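Local coordinates for protein unsaturated glucuronyl hydrolase (Streptococcus agalactiae, PDB 2ZZR) that hydrolyses unsaturated chondroitin, hyaluronan and heparin disaccharides, releasing the unsaturated uronic acid from the product of polysaccharide lyases, at residues C76-Y81 and C123-R128; D64-T69 and N106-D111; E29-K34 and S341-Y346. All coordinates share one frame; numbering follows the deposited sequence.

In the fold
Along the chain the segments come in the order 29-34, 64-69, 76-81, 106-111, 123-128 and 341-346. Those of contacts 1 and 2 alternate, though the two contacts do not touch, while contact 3 joins helices 25-46 and 328-346, with segments more than 300 residues apart, and spans both others. Contacts 1 and 2, with centres about 19 Å apart, concern the same two helices: the loops of contact 2 lead into helices 70-84 and 115-130, which pack on each other in contact 1. Contact 3 lies about 21 Å from contact 1 and about 31 Å from contact 2, centre to centre. Together they sample the helical barrel of a family 88 glycoside hydrolase: helix-to-helix packing, a loop junction, and packing between helices distant in sequence.

Contact 1: C76-Y81 and C123-R128; sequences CLWLAY and CTAEYR
The indole of Trp78 on helix 70-84 fills the gap to helix 115-130, where Ala125 and Glu126 receive it; the closest pair of CA atoms, those of Trp78 and Ala125, is 7.0 Å apart. The five-membered ring takes the alanine: Trp78 CD1 lies 3.5 Å from Ala125 CB, which comes in obliquely. The six-membered ring takes the glutamate, with Trp78 CZ2 at 3.4 Å from Glu126 CB. Beyond CB the acid runs along the outer part of the ring, and its carboxyl carbon CD stands 3.5 Å from Trp78 CH2. The carboxylate is turned 41° from the indole plane, which rules out a flat stack. Over one face of the indole sits the backbone of the same residue, Glu126 CA being 4.1 Å above the ring plane and offset toward the rim.

Torsions explain the reach. Trp78 CG stands opposite its own carbonyl carbon (chi1 -74°), while Glu126 CG points opposite its backbone N (chi1 -173°) and the chain then stays extended, carrying the carboxylate past CZ2 and CH2. In the next shell, Trp78 NE1 makes a weak hydrogen bond to Ser122 O, one residue before the segment, and Tyr81 CD1 meets the indole edge in its plane from one turn further along the helix. Glu126 OE2 is hydrogen-bonded to His94 ND1 of helix 87-105, and Tyr396, near the C-terminus, touches both Trp78 and Ala125.

No hydrogen bond joins the two segments themselves, so cohesion between them rests on van der Waals contact with the indole. Glu126 is buried, its OE2 is satisfied by His94 ND1, and its carboxylate, if charged, would probably favour a protonated His94.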
loop_
_atom_site.group_PDB
_atom_site.type_symbol
_atom_site.label_atom_id
_atom_site.label_comp_id
_atom_site.label_asym_id
_atom_site.label_seq_id
_atom_site.Cartn_x
_atom_site.Cartn_y
_atom_site.Cartn_z
ATOM N N CYS A 76 7.141 -0.685 10.195
ATOM C CA CYS A 76 6.820 -1.731 11.180
ATOM C C CYS A 76 7.327 -1.316 12.562
ATOM O O CYS A 76 6.617 -1.459 13.566
ATOM C CB CYS A 76 7.431 -3.087 10.798
ATOM S SG CYS A 76 6.649 -3.936 9.390
ATOM N N LEU A 77 8.552 -0.797 12.604
ATOM C CA LEU A 77 9.146 -0.333 13.864
ATOM C C LEU A 77 8.349 0.807 14.504
ATOM O O LEU A 77 8.105 0.784 15.718
ATOM C CB LEU A 77 10.605 0.087 13.661
ATOM C CG LEU A 77 11.541 -0.978 13.079
ATOM C CD1 LEU A 77 12.958 -0.425 12.954
ATOM C CD2 LEU A 77 11.511 -2.276 13.873
ATOM N N TRP A 78 7.943 1.791 13.701
ATOM C CA TRP A 78 7.166 2.924 14.220
ATOM C C TRP A 78 5.787 2.485 14.705
ATOM O O TRP A 78 5.310 2.968 15.737
ATOM C CB TRP A 78 7.024 4.060 13.197
ATOM C CG TRP A 78 8.264 4.875 12.968
ATOM C CD1 TRP A 78 8.850 5.149 11.764
ATOM C CD2 TRP A 78 9.069 5.525 13.964
ATOM N NE1 TRP A 78 9.964 5.935 11.944
ATOM C CE2 TRP A 78 10.127 6.175 13.286
ATOM C CE3 TRP A 78 9.004 5.613 15.364
ATOM C CZ2 TRP A 78 11.119 6.900 13.959
ATOM C CZ3 TRP A 78 9.987 6.339 16.032
ATOM C CH2 TRP A 78 11.025 6.979 15.330
ATOM N N LEU A 79 5.154 1.565 13.978
ATOM C CA LEU A 79 3.856 1.044 14.407
ATOM C C LEU A 79 3.974 0.340 15.753
ATOM O O LEU A 79 3.148 0.551 16.644
ATOM C CB LEU A 79 3.282 0.089 13.373
ATOM C CG LEU A 79 2.779 0.778 12.108
ATOM C CD1 LEU A 79 2.414 -0.294 11.107
ATOM C CD2 LEU A 79 1.573 1.682 12.404
ATOM N N ALA A 80 5.012 -0.483 15.886
ATOM C CA ALA A 80 5.303 -1.177 17.141
ATOM C C ALA A 80 5.555 -0.165 18.260
ATOM O O ALA A 80 5.076 -0.343 19.391
ATOM C CB ALA A 80 6.512 -2.100 16.964
ATOM N N TYR A 81 6.297 0.892 17.934
ATOM C CA TYR A 81 6.611 1.962 18.880
ATOM C C TYR A 81 5.359 2.681 19.383
ATOM O O TYR A 81 5.269 3.036 20.560
ATOM C CB TYR A 81 7.591 2.964 18.263
ATOM C CG TYR A 81 7.912 4.137 19.161
ATOM C CD1 TYR A 81 7.431 5.415 18.874
ATOM C CD2 TYR A 81 8.683 3.966 20.314
ATOM C CE1 TYR A 81 7.719 6.495 19.706
ATOM C CE2 TYR A 81 8.973 5.033 21.148
ATOM C CZ TYR A 81 8.489 6.291 20.841
ATOM O OH TYR A 81 8.775 7.354 21.662
ATOM N N CYS A 123 10.156 8.400 7.469
ATOM C CA CYS A 123 10.431 9.774 7.865
ATOM C C CYS A 123 9.164 10.532 8.231
ATOM O O CYS A 123 9.089 11.132 9.299
ATOM C CB CYS A 123 11.198 10.495 6.763
ATOM S SG CYS A 123 12.784 9.696 6.422
ATOM N N THR A 124 8.155 10.497 7.365
ATOM C CA THR A 124 6.918 11.209 7.697
ATOM C C THR A 124 6.303 10.607 8.963
ATOM O O THR A 124 5.777 11.334 9.809
ATOM C CB THR A 124 5.914 11.228 6.532
ATOM O OG1 THR A 124 6.610 11.571 5.331
ATOM C CG2 THR A 124 4.834 12.271 6.778
ATOM N N ALA A 125 6.405 9.286 9.094
ATOM C CA ALA A 125 5.972 8.578 10.300
ATOM C C ALA A 125 6.567 9.195 11.561
ATOM O O ALA A 125 5.827 9.527 12.497
ATOM C CB ALA A 125 6.330 7.116 10.222
ATOM N N GLU A 126 7.892 9.355 11.595
ATOM C CA GLU A 126 8.504 9.949 12.784
ATOM C C GLU A 126 8.010 11.366 13.018
ATOM O O GLU A 126 7.734 11.743 14.160
ATOM C CB GLU A 126 10.032 9.919 12.775
ATOM C CG GLU A 126 10.554 10.405 14.141
ATOM C CD GLU A 126 12.035 10.230 14.365
ATOM O OE1 GLU A 126 12.425 10.152 15.552
ATOM O OE2 GLU A 126 12.803 10.189 13.382
ATOM N N TYR A 127 7.888 12.148 11.944
ATOM C CA TYR A 127 7.380 13.508 12.067
ATOM C C TYR A 127 5.998 13.555 12.730
ATOM O O TYR A 127 5.761 14.400 13.593
ATOM C CB TYR A 127 7.365 14.248 10.728
ATOM C CG TYR A 127 6.959 15.697 10.890
ATOM C CD1 TYR A 127 5.701 16.140 10.478
ATOM C CD2 TYR A 127 7.819 16.618 11.496
ATOM C CE1 TYR A 127 5.319 17.472 10.638
ATOM C CE2 TYR A 127 7.444 17.954 11.666
ATOM C CZ TYR A 127 6.194 18.368 11.238
ATOM O OH TYR A 127 5.812 19.677 11.403
ATOM N N ARG A 128 5.100 12.653 12.327
ATOM C CA ARG A 128 3.780 12.526 12.964
ATOM C C ARG A 128 3.912 12.260 14.457
ATOM O O ARG A 128 3.175 12.829 15.272
ATOM C CB ARG A 128 2.980 11.365 12.368
ATOM C CG ARG A 128 2.729 11.444 10.889
ATOM C CD ARG A 128 1.744 12.524 10.544
ATOM N NE ARG A 128 1.221 12.310 9.197
ATOM C CZ ARG A 128 0.827 13.275 8.377
ATOM N NH1 ARG A 128 0.356 12.956 7.182
ATOM N NH2 ARG A 128 0.885 14.549 8.747
#

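Contact 2: D64-T69 and N106-D111; sequences DNTEWT and NRIALD
Thr66 meets Ile108 and Ala109 through a small apolar patch. Its methyl CG2 lies 4.2 Å from Ile108 CG2, and its CB is 4.1 Å from Ala109 CB. The Ala109 methyl also touches the backbone, 3.6 Å from Thr66 O. With OG1 of Thr66 between its backbone N and carbonyl carbon (chi1 60°), the hydroxyl goes to Asp64 while CG2 goes to Ile108.

Direct hydrogen bonds between the segments are absent; a water supplies the link, donating to Thr66 O at 2.8 Å and to Ala109 O at 3.2 Å. Arg103 of helix 87-105 adds a second bridge, since its guanidinium binds Ile108 O and Ala109 O on one side of the contact, and Asn65 OD1 and Glu67 O on the other.

Within 64-69 two carboxylates accept local hydrogen bonds. Thr66 OG1 donates to Asp64 OD1 over 2.7 Å, meeting it on the syn side but 30° out of the carboxylate plane. Trp68 N donates to the anti lone pair of Glu67 OE1 at 3.0 Å.

In 106-111, Arg107 with positive phi ends helix 87-105 in a Schellman motif. The contact is thus a surface junction between a strand-to-helix loop (64-69) and a helix-to-helix loop (106-111) of the alpha barrel, and the side chain of Ala109 is about 10 Å from that of Asp114, the probable nucleophile.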
loop_
_atom_site.group_PDB
_atom_site.type_symbol
_atom_site.label_atom_id
_atom_site.label_comp_id
_atom_site.label_asym_id
_atom_site.label_seq_id
_atom_site.Cartn_x
_atom_site.Cartn_y
_atom_site.Cartn_z
ATOM N N ASP A 64 21.128 -3.338 2.044
ATOM C CA ASP A 64 21.324 -1.927 2.344
ATOM C C ASP A 64 20.096 -1.099 1.943
ATOM O O ASP A 64 19.050 -1.660 1.593
ATOM C CB ASP A 64 22.615 -1.390 1.704
ATOM C CG ASP A 64 22.605 -1.453 0.176
ATOM O OD1 ASP A 64 21.575 -1.819 -0.434
ATOM O OD2 ASP A 64 23.649 -1.119 -0.423
ATOM N N ASN A 65 20.230 0.224 2.006
ATOM C CA ASN A 65 19.113 1.132 1.756
ATOM C C ASN A 65 19.049 1.600 0.301
ATOM O O ASN A 65 19.267 2.777 0.003
ATOM C CB ASN A 65 19.164 2.329 2.720
ATOM C CG ASN A 65 17.820 3.032 2.855
ATOM O OD1 ASN A 65 16.853 2.687 2.171
ATOM N ND2 ASN A 65 17.753 4.021 3.745
ATOM N N THR A 66 18.732 0.670 -0.600
ATOM C CA THR A 66 18.749 0.960 -2.038
ATOM C C THR A 66 17.561 0.367 -2.805
ATOM O O THR A 66 17.519 0.441 -4.031
ATOM C CB THR A 66 20.056 0.453 -2.704
ATOM O OG1 THR A 66 20.154 -0.961 -2.530
ATOM C CG2 THR A 66 21.290 1.139 -2.106
ATOM N N GLU A 67 16.599 -0.217 -2.095
ATOM C CA GLU A 67 15.402 -0.764 -2.746
ATOM C C GLU A 67 14.207 0.191 -2.656
ATOM O O GLU A 67 14.346 1.313 -2.175
ATOM C CB GLU A 67 15.047 -2.145 -2.179
ATOM C CG GLU A 67 15.523 -3.330 -3.044
ATOM C CD GLU A 67 14.745 -3.500 -4.336
ATOM O OE1 GLU A 67 13.931 -2.617 -4.677
ATOM O OE2 GLU A 67 14.960 -4.527 -5.023
ATOM N N TRP A 68 13.046 -0.246 -3.145
ATOM C CA TRP A 68 11.816 0.547 -3.036
ATOM C C TRP A 68 11.057 0.227 -1.747
ATOM O O TRP A 68 10.052 0.872 -1.440
ATOM C CB TRP A 68 10.894 0.329 -4.253
ATOM C CG TRP A 68 10.240 -1.035 -4.350
ATOM C CD1 TRP A 68 10.774 -2.163 -4.911
ATOM C CD2 TRP A 68 8.928 -1.400 -3.893
ATOM N NE1 TRP A 68 9.883 -3.204 -4.826
ATOM C CE2 TRP A 68 8.741 -2.766 -4.206
ATOM C CE3 TRP A 68 7.894 -0.704 -3.244
ATOM C CZ2 TRP A 68 7.563 -3.461 -3.885
ATOM C CZ3 TRP A 68 6.716 -1.392 -2.929
ATOM C CH2 TRP A 68 6.562 -2.759 -3.254
ATOM N N THR A 69 11.572 -0.749 -1.002
ATOM C CA THR A 69 10.841 -1.404 0.086
ATOM C C THR A 69 11.375 -1.094 1.490
ATOM O O THR A 69 10.780 -1.522 2.485
ATOM C CB THR A 69 10.893 -2.928 -0.080
ATOM O OG1 THR A 69 12.246 -3.338 -0.335
ATOM C CG2 THR A 69 10.006 -3.384 -1.228
ATOM N N ASN A 106 22.180 12.401 -1.005
ATOM C CA ASN A 106 23.107 11.888 -2.004
ATOM C C ASN A 106 22.436 11.299 -3.240
ATOM O O ASN A 106 23.113 10.742 -4.110
ATOM C CB ASN A 106 24.031 10.865 -1.354
ATOM C CG ASN A 106 25.019 11.508 -0.416
ATOM O OD1 ASN A 106 25.878 12.281 -0.843
ATOM N ND2 ASN A 106 24.897 11.213 0.874
ATOM N N ARG A 107 21.109 11.422 -3.310
ATOM C CA ARG A 107 20.326 10.974 -4.471
ATOM C C ARG A 107 20.679 9.542 -4.904
ATOM O O ARG A 107 20.909 9.263 -6.089
ATOM C CB ARG A 107 20.468 11.968 -5.632
ATOM C CG ARG A 107 19.966 13.384 -5.312
ATOM C CD ARG A 107 20.269 14.375 -6.435
ATOM N NE ARG A 107 19.606 14.020 -7.692
ATOM C CZ ARG A 107 18.379 14.407 -8.040
ATOM N NH1 ARG A 107 17.655 15.171 -7.228
ATOM N NH2 ARG A 107 17.875 14.026 -9.211
ATOM N N ILE A 108 20.719 8.642 -3.925
ATOM C CA ILE A 108 21.069 7.243 -4.146
ATOM C C ILE A 108 19.826 6.401 -4.413
ATOM O O ILE A 108 18.936 6.313 -3.562
ATOM C CB ILE A 108 21.832 6.657 -2.933
ATOM C CG1 ILE A 108 23.144 7.416 -2.713
ATOM C CG2 ILE A 108 22.082 5.148 -3.116
ATOM C CD1 ILE A 108 23.755 7.201 -1.339
ATOM N N ALA A 109 19.781 5.781 -5.595
ATOM C CA ALA A 109 18.727 4.835 -5.972
ATOM C C ALA A 109 17.307 5.401 -5.823
ATOM O O ALA A 109 16.420 4.745 -5.267
ATOM C CB ALA A 109 18.879 3.521 -5.183
ATOM N N LEU A 110 17.097 6.614 -6.326
ATOM C CA LEU A 110 15.799 7.280 -6.175
ATOM C C LEU A 110 15.175 7.783 -7.485
ATOM O O LEU A 110 14.283 8.635 -7.465
ATOM C CB LEU A 110 15.899 8.412 -5.142
ATOM C CG LEU A 110 16.150 8.003 -3.684
ATOM C CD1 LEU A 110 16.356 9.237 -2.817
ATOM C CD2 LEU A 110 15.010 7.143 -3.123
ATOM N N ASP A 111 15.619 7.236 -8.617
ATOM C CA ASP A 111 15.076 7.644 -9.916
ATOM C C ASP A 111 13.883 6.785 -10.303
ATOM O O ASP A 111 13.927 5.992 -11.247
ATOM C CB ASP A 111 16.171 7.637 -10.981
ATOM C CG ASP A 111 17.332 8.505 -10.595
ATOM O OD1 ASP A 111 18.459 7.971 -10.494
ATOM O OD2 ASP A 111 17.109 9.713 -10.339
HETATM O O HOH W 1 15.496 1.685 -5.445
#

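Contact 3: E29-K34 and S341-Y346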
loop_
_atom_site.group_PDB
_atom_site.type_symbol
_atom_site.label_atom_id
_atom_site.label_comp_id
_atom_site.label_asym_id
_atom_site.label_seq_id
_atom_site.Cartn_x
_atom_site.Cartn_y
_atom_site.Cartn_z
ATOM N N GLU A 29 -5.068 -7.502 19.984
ATOM C CA GLU A 29 -3.954 -7.304 20.910
ATOM C C GLU A 29 -2.945 -8.452 20.834
ATOM O O GLU A 29 -1.737 -8.225 20.777
ATOM C CB GLU A 29 -4.503 -7.225 22.324
ATOM C CG GLU A 29 -3.723 -6.389 23.280
ATOM C CD GLU A 29 -4.527 -6.137 24.538
ATOM O OE1 GLU A 29 -4.809 -7.117 25.261
ATOM O OE2 GLU A 29 -4.892 -4.973 24.790
ATOM N N GLU A 30 -3.455 -9.679 20.835
ATOM C CA GLU A 30 -2.610 -10.873 20.770
ATOM C C GLU A 30 -1.896 -11.013 19.419
ATOM O O GLU A 30 -0.733 -11.437 19.370
ATOM C CB GLU A 30 -3.403 -12.127 21.149
ATOM C CG GLU A 30 -3.692 -12.169 22.657
ATOM C CD GLU A 30 -4.435 -13.405 23.134
ATOM O OE1 GLU A 30 -4.903 -14.210 22.302
ATOM O OE2 GLU A 30 -4.563 -13.559 24.369
ATOM N N ALA A 31 -2.580 -10.624 18.341
ATOM C CA ALA A 31 -1.961 -10.583 17.004
ATOM C C ALA A 31 -0.829 -9.555 16.945
ATOM O O ALA A 31 0.241 -9.821 16.370
ATOM C CB ALA A 31 -3.014 -10.304 15.928
ATOM N N ILE A 32 -1.062 -8.383 17.536
ATOM C CA ILE A 32 -0.040 -7.343 17.613
ATOM C C ILE A 32 1.166 -7.836 18.411
ATOM O O ILE A 32 2.318 -7.657 17.996
ATOM C CB ILE A 32 -0.582 -6.033 18.242
ATOM C CG1 ILE A 32 -1.580 -5.354 17.293
ATOM C CG2 ILE A 32 0.561 -5.076 18.562
ATOM C CD1 ILE A 32 -2.323 -4.163 17.912
ATOM N N GLU A 33 0.896 -8.465 19.553
ATOM C CA GLU A 33 1.974 -8.934 20.413
ATOM C C GLU A 33 2.817 -10.029 19.757
ATOM O O GLU A 33 4.039 -10.013 19.883
ATOM C CB GLU A 33 1.434 -9.346 21.786
ATOM C CG GLU A 33 1.139 -8.132 22.659
ATOM C CD GLU A 33 0.297 -8.436 23.887
ATOM O OE1 GLU A 33 -0.161 -9.589 24.056
ATOM O OE2 GLU A 33 0.081 -7.499 24.684
ATOM N N LYS A 34 2.169 -10.939 19.025
ATOM C CA LYS A 34 2.874 -11.978 18.263
ATOM C C LYS A 34 3.756 -11.355 17.169
ATOM O O LYS A 34 4.899 -11.772 16.978
ATOM C CB LYS A 34 1.892 -12.995 17.670
ATOM C CG LYS A 34 2.554 -14.261 17.093
ATOM C CD LYS A 34 1.538 -15.308 16.657
ATOM C CE LYS A 34 0.794 -14.889 15.399
ATOM N NZ LYS A 34 -0.025 -15.990 14.838
ATOM N N SER A 341 -8.989 -13.698 9.108
ATOM C CA SER A 341 -8.318 -14.753 8.352
ATOM C C SER A 341 -6.804 -14.556 8.302
ATOM O O SER A 341 -6.047 -15.515 8.468
ATOM C CB SER A 341 -8.884 -14.869 6.942
ATOM O OG SER A 341 -10.147 -15.504 6.967
ATOM N N LEU A 342 -6.357 -13.315 8.094
ATOM C CA LEU A 342 -4.923 -13.043 8.104
ATOM C C LEU A 342 -4.300 -13.427 9.450
ATOM O O LEU A 342 -3.287 -14.129 9.495
ATOM C CB LEU A 342 -4.628 -11.580 7.751
ATOM C CG LEU A 342 -4.944 -11.133 6.321
ATOM C CD1 LEU A 342 -4.595 -9.667 6.152
ATOM C CD2 LEU A 342 -4.211 -11.979 5.269
ATOM N N ILE A 343 -4.929 -12.985 10.538
ATOM C CA ILE A 343 -4.441 -13.256 11.885
ATOM C C ILE A 343 -4.403 -14.760 12.164
ATOM O O ILE A 343 -3.391 -15.284 12.647
ATOM C CB ILE A 343 -5.327 -12.562 12.962
ATOM C CG1 ILE A 343 -5.166 -11.040 12.898
ATOM C CG2 ILE A 343 -4.977 -13.065 14.368
ATOM C CD1 ILE A 343 -6.274 -10.278 13.624
ATOM N N GLU A 344 -5.498 -15.442 11.843
ATOM C CA GLU A 344 -5.703 -16.823 12.286
ATOM C C GLU A 344 -5.067 -17.872 11.378
ATOM O O GLU A 344 -4.767 -18.985 11.825
ATOM C CB GLU A 344 -7.196 -17.118 12.444
ATOM C CG GLU A 344 -7.869 -16.340 13.569
ATOM C CD GLU A 344 -9.342 -16.676 13.736
ATOM O OE1 GLU A 344 -9.897 -17.436 12.914
ATOM O OE2 GLU A 344 -9.952 -16.164 14.701
ATOM N N GLN A 345 -4.864 -17.529 10.109
ATOM C CA GLN A 345 -4.428 -18.528 9.133
ATOM C C GLN A 345 -3.127 -18.191 8.412
ATOM O O GLN A 345 -2.471 -19.090 7.869
ATOM C CB GLN A 345 -5.534 -18.812 8.106
ATOM C CG GLN A 345 -6.827 -19.409 8.683
ATOM C CD GLN A 345 -6.615 -20.732 9.414
ATOM O OE1 GLN A 345 -7.147 -20.935 10.509
ATOM N NE2 GLN A 345 -5.842 -21.637 8.812
ATOM N N TYR A 346 -2.754 -16.912 8.403
ATOM C CA TYR A 346 -1.630 -16.463 7.578
ATOM C C TYR A 346 -0.485 -15.783 8.324
ATOM O O TYR A 346 0.605 -15.609 7.770
ATOM C CB TYR A 346 -2.141 -15.591 6.421
ATOM C CG TYR A 346 -2.989 -16.366 5.442
ATOM C CD1 TYR A 346 -2.400 -17.052 4.379
ATOM C CD2 TYR A 346 -4.376 -16.433 5.584
ATOM C CE1 TYR A 346 -3.170 -17.781 3.479
ATOM C CE2 TYR A 346 -5.160 -17.164 4.683
ATOM C CZ TYR A 346 -4.543 -17.835 3.635
ATOM O OH TYR A 346 -5.289 -18.558 2.732
#
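Ala31 abuts Ile343 where helices 25-46 and 328-346 approach most closely within the two segments, with CA atoms 6.3 Å apart. The Ala31 methyl is met by both branches of the isoleucine: Ala31 CB lies 3.7 Å from Ile343 CG2, with Ile343 CG1 and CD1 close behind. Ile343 straddles the methyl because CG1 stands beside its backbone N (chi1 -69°) while CG2 points opposite it. One turn on, Lys34 reaches over with CG opposite the backbone N and a bend at chi3 (72°). Its NZ ends 4.1 Å from Ile343 O, too long for a bond, and hydrogen-bonds instead to Asn349 OD1 and Ser347 OG. Ser347 OG is itself bonded to Ile343 O, so lysine and isoleucine carbonyl are connected through that hydroxyl.

Apolar contact at the alanine is therefore flanked by a polar link at the lysine. A wider pi-type turn covers 342-346 on the second helix. Helix 376-390 covers the junction, its Tyr382 touching both Ala31 and Ile343 and its Leu386 touching Ile32 and Ile343, while Leu342 faces helix 304-318 and Ile32 also rests on Tyr83 of helix 70-84.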